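Local atomic coordinates of dual oxidase maturation factor 1 (Homo sapiens, PDB entry 7D3F), a protein that may be required for the maturation of the dual oxidase DUOX1 and its transport from the endoplasmic reticulum to the plasma membrane. Residues Asp21-Leu24 with Ala25-Met29; Leu32-Leu35 with Ala36-Val40; Leu184-Ala187 with Phe188-Leu192. One frame throughout, in Å; residues are numbered along the deposited sequence.

Overall arrangement
Contacts 1 and 2 lie in series on helix 22-41, the first at its N-terminal end and the second further along, with centres about 16 Å apart; contact 3 belongs to helix 169-199. The centre of contact 3 is about 19 Å from that of contact 1 and 22 Å from that of contact 2, and in both cases the nearest atoms stay about 8 Å apart. Helix 50-72 links them indirectly, since side chains from all three pack on it, L68 meeting both I27 of contact 1 and F188 of contact 3. A NAG lies beside D21 of contact 1, whereas the side chain of L184 in contact 3 is about 14 Å from a bound NAG.

Contact 1 (Asp21-Leu24 with Ala25-Met29); sequences DTTL and ASIIM. With NAG (2-acetamido-2-deoxy-beta-D-glucopyranose), chain E.
T23 O is gripped twice at the start of this helix: I27 N donates to it at 3.0 Å and S26 OG at 2.6 Å, both from the same face of the carbonyl plane. The serine hydroxyl can fold back this way because OG sits between its own backbone N and carbonyl carbon (chi1 66°). D21 is the N-cap: its carboxylate oxygen OD1 accepts from L24 N at 2.8 Å, nearly along the C-O axis and almost straight (167°), serving an N-H with no earlier carbonyl in the helix. This cap starts helix 22-41 at its predicted extracellular end; the predicted transmembrane part begins at A25. Apolar packing is tightest where L24 CG meets I28 CD1 at 3.9 Å, side chains crossing obliquely; T23 CG2 and I27 CD1 run side by side at 4.1 Å. The looser side is the exposed flank of I28 turned from L24. Beside the cap, D21 OD2 lies 3.0 Å from NAG O3, whose proton could also go elsewhere, and T22 touches a further NAG. Inward, T23, L24 and I27 pack on F72, A69 and L68 of helix 50-72, while A25 rests on F18 and M20 of the preceding loop.

Contact 2 (Leu32-Leu35 with Ala36-Val40); sequences LTAL and ATFIV
L35 and I39 meet one turn apart on a predicted transmembrane alpha-helix, helix 22-41, as an i to i+4 apolar pair. The end of the isoleucine chain, CD1, comes to 4.0 Å from the branch carbon L35 CG and also approaches L35 CD1. I39 sends CG1 beside its backbone N (chi1 -68°) and back toward the preceding turn, where it passes 3.2 Å from L35 O. A second pair, A34 and F38, is slacker, with A34 CB 4.5 Å from F38 CE1. The phenyl ring lies obliquely beside the backbone, F38 CD1 being 3.1 Å from A34 O.

Behind these side chains, the regular i to i+4 bonds fix the spacing: I39 N donates to L35 O and F38 N to A34 O, just as A36 N donates to L32 O. Further out, helix 50-72 lies against the same side, L61 touching both A34 and L35, V58 touching L35, and V57 touching F38. T33, T37 and V40 pack instead on apolar side chains of another protein chain, so the helix stands between its own bundle and the partner. The two threonines keep their polar ends within the helix even there: T33 OG1 is hydrogen-bonded to M29 O, and T33 O accepts from T37 N at 2.9 Å and, from the opposite face of its plane, from T37 OG1 at 3.2 Å.

Contact 3 (Leu184-Ala187 with Phe188-Leu192); sequences LWVA and FLCWL
W185 turns the edge of its indole toward the face of F188 in an offset edge-to-face pair. The planes stand at 88°, and the centroids of the indole six-membered ring and the phenyl ring are 5.9 Å apart. Contact is made by the benzo side of the indole: W185 CZ3 lies 4.0 Å from F188 CD2, with CE3 of the same indole nearly as near, and this phenyl carbon sits at the indole edge, close to its plane. Neither ring is stacked flat on the other; the two side chains run alongside, pointing the same way. The phenyl is placed there by chi1 179°, which carries CG anti to the backbone N of F188. Farther along, the indole of W191 has F188 O at its edge, in the ring plane, and its NE1 makes a weak hydrogen bond to S60 O.

Elsewhere on the helix, V186 CG1 approaches C190 SG at 4.2 Å. F188 N donates to L184 O at 2.9 Å, and L189, C190 and W191 donate in the same way to W185, V186 and A187. Helix 50-72 takes L184, W185, F188 and W191, and helix 203-229 takes V186, A187 and C190; L189 is exposed. The i to i+3 and i to i+4 spacings are those of successive turns of an alpha-helix; this one, predicted to be transmembrane, packs against helices 50-72 and 203-229.

Contact 1 (Asp21-Leu24 with Ala25-Met29)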
loop_
_atom_site.group_PDB
_atom_site.type_symbol
_atom_site.label_atom_id
_atom_site.label_comp_id
_atom_site.label_asym_id
_atom_site.label_seq_id
_atom_site.Cartn_x
_atom_site.Cartn_y
_atom_site.Cartn_z
ATOM N N ASP B 21 -10.301 8.669 -21.101
ATOM C CA ASP B 21 -9.534 7.870 -20.156
ATOM C C ASP B 21 -9.423 8.602 -18.825
ATOM O O ASP B 21 -9.192 9.813 -18.779
ATOM C CB ASP B 21 -8.145 7.563 -20.719
ATOM C CG ASP B 21 -7.255 6.837 -19.728
ATOM O OD1 ASP B 21 -6.698 7.498 -18.826
ATOM O OD2 ASP B 21 -7.120 5.601 -19.844
ATOM N N THR B 22 -9.591 7.854 -17.734
ATOM C CA THR B 22 -9.675 8.481 -16.418
ATOM C C THR B 22 -8.306 8.928 -15.921
ATOM O O THR B 22 -8.194 9.964 -15.258
ATOM C CB THR B 22 -10.325 7.526 -15.424
ATOM O OG1 THR B 22 -9.452 6.415 -15.187
ATOM C CG2 THR B 22 -11.637 7.023 -15.987
ATOM N N THR B 23 -7.256 8.156 -16.209
ATOM C CA THR B 23 -5.916 8.545 -15.780
ATOM C C THR B 23 -5.471 9.831 -16.469
ATOM O O THR B 23 -4.967 10.759 -15.819
ATOM C CB THR B 23 -4.928 7.413 -16.060
ATOM O OG1 THR B 23 -5.383 6.213 -15.423
ATOM C CG2 THR B 23 -3.555 7.773 -15.532
ATOM N N LEU B 24 -5.663 9.907 -17.788
ATOM C CA LEU B 24 -5.322 11.121 -18.520
ATOM C C LEU B 24 -6.159 12.299 -18.045
ATOM O O LEU B 24 -5.645 13.413 -17.895
ATOM C CB LEU B 24 -5.512 10.898 -20.022
ATOM C CG LEU B 24 -5.304 12.114 -20.928
ATOM C CD1 LEU B 24 -3.857 12.579 -20.882
ATOM C CD2 LEU B 24 -5.729 11.802 -22.354
ATOM N N ALA B 25 -7.451 12.070 -17.798
ATOM C CA ALA B 25 -8.314 13.141 -17.313
ATOM C C ALA B 25 -7.852 13.647 -15.952
ATOM O O ALA B 25 -7.840 14.857 -15.705
ATOM C CB ALA B 25 -9.762 12.658 -17.241
ATOM N N SER B 26 -7.471 12.734 -15.055
ATOM C CA SER B 26 -6.994 13.142 -13.738
ATOM C C SER B 26 -5.694 13.930 -13.839
ATOM O O SER B 26 -5.518 14.943 -13.151
ATOM C CB SER B 26 -6.810 11.919 -12.840
ATOM O OG SER B 26 -5.771 11.084 -13.322
ATOM N N ILE B 27 -4.767 13.477 -14.688
ATOM C CA ILE B 27 -3.508 14.200 -14.864
ATOM C C ILE B 27 -3.775 15.603 -15.401
ATOM O O ILE B 27 -3.214 16.597 -14.915
ATOM C CB ILE B 27 -2.561 13.412 -15.788
ATOM C CG1 ILE B 27 -2.146 12.096 -15.129
ATOM C CG2 ILE B 27 -1.341 14.247 -16.140
ATOM C CD1 ILE B 27 -1.312 11.205 -16.023
ATOM N N ILE B 28 -4.646 15.700 -16.409
ATOM C CA ILE B 28 -4.978 16.996 -16.991
ATOM C C ILE B 28 -5.622 17.899 -15.950
ATOM O O ILE B 28 -5.295 19.086 -15.854
ATOM C CB ILE B 28 -5.884 16.813 -18.224
ATOM C CG1 ILE B 28 -5.104 16.163 -19.369
ATOM C CG2 ILE B 28 -6.467 18.145 -18.669
ATOM C CD1 ILE B 28 -5.937 15.901 -20.604
ATOM N N MET B 29 -6.540 17.354 -15.147
ATOM C CA MET B 29 -7.203 18.157 -14.123
ATOM C C MET B 29 -6.212 18.667 -13.085
ATOM O O MET B 29 -6.260 19.840 -12.697
ATOM C CB MET B 29 -8.308 17.344 -13.451
ATOM C CG MET B 29 -9.581 17.227 -14.272
ATOM S SD MET B 29 -10.357 18.829 -14.559
ATOM C CE MET B 29 -10.575 19.403 -12.876
HETATM C C1 NAG E . -8.386 1.179 -22.550
HETATM C C2 NAG E . -8.717 2.654 -22.312
HETATM C C3 NAG E . -9.159 2.875 -20.866
HETATM C C4 NAG E . -10.283 1.918 -20.489
HETATM C C5 NAG E . -9.867 0.482 -20.795
HETATM C C6 NAG E . -10.960 -0.534 -20.556
HETATM C C7 NAG E . -7.627 4.490 -23.526
HETATM C C8 NAG E . -6.357 5.259 -23.725
HETATM N N2 NAG E . -7.577 3.498 -22.630
HETATM O O3 NAG E . -9.590 4.221 -20.702
HETATM O O4 NAG E . -10.569 2.052 -19.100
HETATM O O5 NAG E . -9.501 0.369 -22.178
HETATM O O6 NAG E . -12.080 -0.299 -21.398
HETATM O O7 NAG E . -8.652 4.753 -24.147
#

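Contact 2 (Leu32-Leu35 with Ala36-Val40)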
loop_
_atom_site.group_PDB
_atom_site.type_symbol
_atom_site.label_atom_id
_atom_site.label_comp_id
_atom_site.label_asym_id
_atom_site.label_seq_id
_atom_site.Cartn_x
_atom_site.Cartn_y
_atom_site.Cartn_z
ATOM N N LEU B 32 -3.966 21.330 -14.704
ATOM C CA LEU B 32 -4.737 22.542 -14.952
ATOM C C LEU B 32 -5.034 23.283 -13.655
ATOM O O LEU B 32 -5.049 24.516 -13.634
ATOM C CB LEU B 32 -6.035 22.206 -15.688
ATOM C CG LEU B 32 -5.920 21.926 -17.188
ATOM C CD1 LEU B 32 -7.290 21.648 -17.786
ATOM C CD2 LEU B 32 -5.245 23.087 -17.902
ATOM N N THR B 33 -5.283 22.552 -12.566
ATOM C CA THR B 33 -5.465 23.201 -11.271
ATOM C C THR B 33 -4.192 23.915 -10.834
ATOM O O THR B 33 -4.242 25.048 -10.336
ATOM C CB THR B 33 -5.891 22.172 -10.223
ATOM O OG1 THR B 33 -7.139 21.583 -10.608
ATOM C CG2 THR B 33 -6.045 22.829 -8.860
ATOM N N ALA B 34 -3.038 23.266 -11.014
ATOM C CA ALA B 34 -1.772 23.919 -10.691
ATOM C C ALA B 34 -1.561 25.166 -11.545
ATOM O O ALA B 34 -1.142 26.216 -11.037
ATOM C CB ALA B 34 -0.613 22.939 -10.873
ATOM N N LEU B 35 -1.858 25.070 -12.843
ATOM C CA LEU B 35 -1.720 26.221 -13.730
ATOM C C LEU B 35 -2.657 27.350 -13.323
ATOM O O LEU B 35 -2.281 28.525 -13.371
ATOM C CB LEU B 35 -1.982 25.801 -15.176
ATOM C CG LEU B 35 -1.927 26.905 -16.234
ATOM C CD1 LEU B 35 -0.543 27.533 -16.286
ATOM C CD2 LEU B 35 -2.327 26.364 -17.599
ATOM N N ALA B 36 -3.889 27.014 -12.931
ATOM C CA ALA B 36 -4.838 28.033 -12.498
ATOM C C ALA B 36 -4.366 28.720 -11.223
ATOM O O ALA B 36 -4.489 29.941 -11.088
ATOM C CB ALA B 36 -6.219 27.412 -12.293
ATOM N N THR B 37 -3.824 27.950 -10.276
ATOM C CA THR B 37 -3.277 28.553 -9.063
ATOM C C THR B 37 -2.124 29.494 -9.390
ATOM O O THR B 37 -2.034 30.604 -8.843
ATOM C CB THR B 37 -2.820 27.462 -8.094
ATOM O OG1 THR B 37 -3.953 26.698 -7.659
ATOM C CG2 THR B 37 -2.126 28.070 -6.883
ATOM N N PHE B 38 -1.233 29.071 -10.291
ATOM C CA PHE B 38 -0.115 29.925 -10.676
ATOM C C PHE B 38 -0.594 31.186 -11.390
ATOM O O PHE B 38 -0.049 32.271 -11.168
ATOM C CB PHE B 38 0.866 29.136 -11.540
ATOM C CG PHE B 38 1.706 28.163 -10.759
ATOM C CD1 PHE B 38 1.890 26.866 -11.205
ATOM C CD2 PHE B 38 2.310 28.549 -9.574
ATOM C CE1 PHE B 38 2.661 25.972 -10.487
ATOM C CE2 PHE B 38 3.083 27.661 -8.850
ATOM C CZ PHE B 38 3.259 26.371 -9.307
ATOM N N ILE B 39 -1.617 31.069 -12.237
ATOM C CA ILE B 39 -2.162 32.245 -12.910
ATOM C C ILE B 39 -2.808 33.187 -11.899
ATOM O O ILE B 39 -2.714 34.415 -12.025
ATOM C CB ILE B 39 -3.151 31.822 -14.013
ATOM C CG1 ILE B 39 -2.405 31.122 -15.154
ATOM C CG2 ILE B 39 -3.923 33.022 -14.547
ATOM C CD1 ILE B 39 -3.307 30.642 -16.270
ATOM N N VAL B 40 -3.470 32.632 -10.882
ATOM C CA VAL B 40 -4.061 33.463 -9.835
ATOM C C VAL B 40 -2.979 34.232 -9.088
ATOM O O VAL B 40 -3.115 35.435 -8.831
ATOM C CB VAL B 40 -4.907 32.598 -8.879
ATOM C CG1 VAL B 40 -5.215 33.359 -7.600
ATOM C CG2 VAL B 40 -6.197 32.165 -9.560
#

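Contact 3 (Leu184-Ala187 with Phe188-Leu192)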
loop_
_atom_site.group_PDB
_atom_site.type_symbol
_atom_site.label_atom_id
_atom_site.label_comp_id
_atom_site.label_asym_id
_atom_site.label_seq_id
_atom_site.Cartn_x
_atom_site.Cartn_y
_atom_site.Cartn_z
ATOM N N LEU B 184 10.708 6.274 -18.394
ATOM C CA LEU B 184 9.847 7.444 -18.243
ATOM C C LEU B 184 9.662 7.815 -16.777
ATOM O O LEU B 184 9.581 9.001 -16.440
ATOM C CB LEU B 184 8.499 7.192 -18.914
ATOM C CG LEU B 184 8.536 7.191 -20.441
ATOM C CD1 LEU B 184 7.200 6.753 -20.998
ATOM C CD2 LEU B 184 8.917 8.565 -20.970
ATOM N N TRP B 185 9.579 6.821 -15.891
ATOM C CA TRP B 185 9.523 7.118 -14.463
ATOM C C TRP B 185 10.819 7.760 -13.984
ATOM O O TRP B 185 10.797 8.684 -13.160
ATOM C CB TRP B 185 9.221 5.850 -13.666
ATOM C CG TRP B 185 7.761 5.521 -13.604
ATOM C CD1 TRP B 185 7.147 4.413 -14.110
ATOM C CD2 TRP B 185 6.730 6.316 -13.008
ATOM N NE1 TRP B 185 5.796 4.466 -13.859
ATOM C CE2 TRP B 185 5.514 5.625 -13.185
ATOM C CE3 TRP B 185 6.715 7.544 -12.339
ATOM C CZ2 TRP B 185 4.298 6.121 -12.718
ATOM C CZ3 TRP B 185 5.507 8.035 -11.877
ATOM C CH2 TRP B 185 4.317 7.324 -12.069
ATOM N N VAL B 186 11.960 7.281 -14.487
ATOM C CA VAL B 186 13.232 7.923 -14.159
ATOM C C VAL B 186 13.241 9.365 -14.653
ATOM O O VAL B 186 13.716 10.273 -13.961
ATOM C CB VAL B 186 14.409 7.115 -14.737
ATOM C CG1 VAL B 186 15.719 7.846 -14.500
ATOM C CG2 VAL B 186 14.457 5.730 -14.113
ATOM N N ALA B 187 12.714 9.596 -15.858
ATOM C CA ALA B 187 12.639 10.952 -16.394
ATOM C C ALA B 187 11.733 11.838 -15.547
ATOM O O ALA B 187 12.029 13.018 -15.337
ATOM C CB ALA B 187 12.153 10.918 -17.843
ATOM N N PHE B 188 10.616 11.291 -15.065
ATOM C CA PHE B 188 9.723 12.058 -14.200
ATOM C C PHE B 188 10.397 12.408 -12.877
ATOM O O PHE B 188 10.244 13.528 -12.369
ATOM C CB PHE B 188 8.432 11.275 -13.959
ATOM C CG PHE B 188 7.457 11.970 -13.051
ATOM C CD1 PHE B 188 6.675 13.012 -13.520
ATOM C CD2 PHE B 188 7.317 11.575 -11.731
ATOM C CE1 PHE B 188 5.776 13.652 -12.688
ATOM C CE2 PHE B 188 6.419 12.210 -10.894
ATOM C CZ PHE B 188 5.648 13.250 -11.373
ATOM N N LEU B 189 11.141 11.462 -12.302
ATOM C CA LEU B 189 11.889 11.753 -11.082
ATOM C C LEU B 189 12.939 12.830 -11.327
ATOM O O LEU B 189 13.138 13.723 -10.493
ATOM C CB LEU B 189 12.538 10.476 -10.547
ATOM C CG LEU B 189 13.400 10.615 -9.290
ATOM C CD1 LEU B 189 12.963 9.619 -8.229
ATOM C CD2 LEU B 189 14.872 10.430 -9.627
ATOM N N CYS B 190 13.623 12.762 -12.473
ATOM C CA CYS B 190 14.600 13.791 -12.815
ATOM C C CYS B 190 13.927 15.143 -13.018
ATOM O O CYS B 190 14.502 16.182 -12.683
ATOM C CB CYS B 190 15.382 13.381 -14.063
ATOM S SG CYS B 190 16.457 11.946 -13.835
ATOM N N TRP B 191 12.713 15.149 -13.573
ATOM C CA TRP B 191 11.961 16.394 -13.712
ATOM C C TRP B 191 11.614 16.981 -12.350
ATOM O O TRP B 191 11.726 18.196 -12.141
ATOM C CB TRP B 191 10.693 16.148 -14.532
ATOM C CG TRP B 191 9.728 17.297 -14.529
ATOM C CD1 TRP B 191 9.794 18.426 -15.292
ATOM C CD2 TRP B 191 8.542 17.422 -13.732
ATOM N NE1 TRP B 191 8.729 19.249 -15.017
ATOM C CE2 TRP B 191 7.945 18.655 -14.062
ATOM C CE3 TRP B 191 7.929 16.613 -12.771
ATOM C CZ2 TRP B 191 6.766 19.097 -13.466
ATOM C CZ3 TRP B 191 6.758 17.054 -12.180
ATOM C CH2 TRP B 191 6.189 18.285 -12.529
ATOM N N LEU B 192 11.188 16.131 -11.413
ATOM C CA LEU B 192 10.916 16.597 -10.054
ATOM C C LEU B 192 12.169 17.193 -9.423
ATOM O O LEU B 192 12.125 18.270 -8.815
ATOM C CB LEU B 192 10.385 15.445 -9.199
ATOM C CG LEU B 192 8.944 14.983 -9.407
ATOM C CD1 LEU B 192 8.680 13.724 -8.597
ATOM C CD2 LEU B 192 7.973 16.081 -9.014
#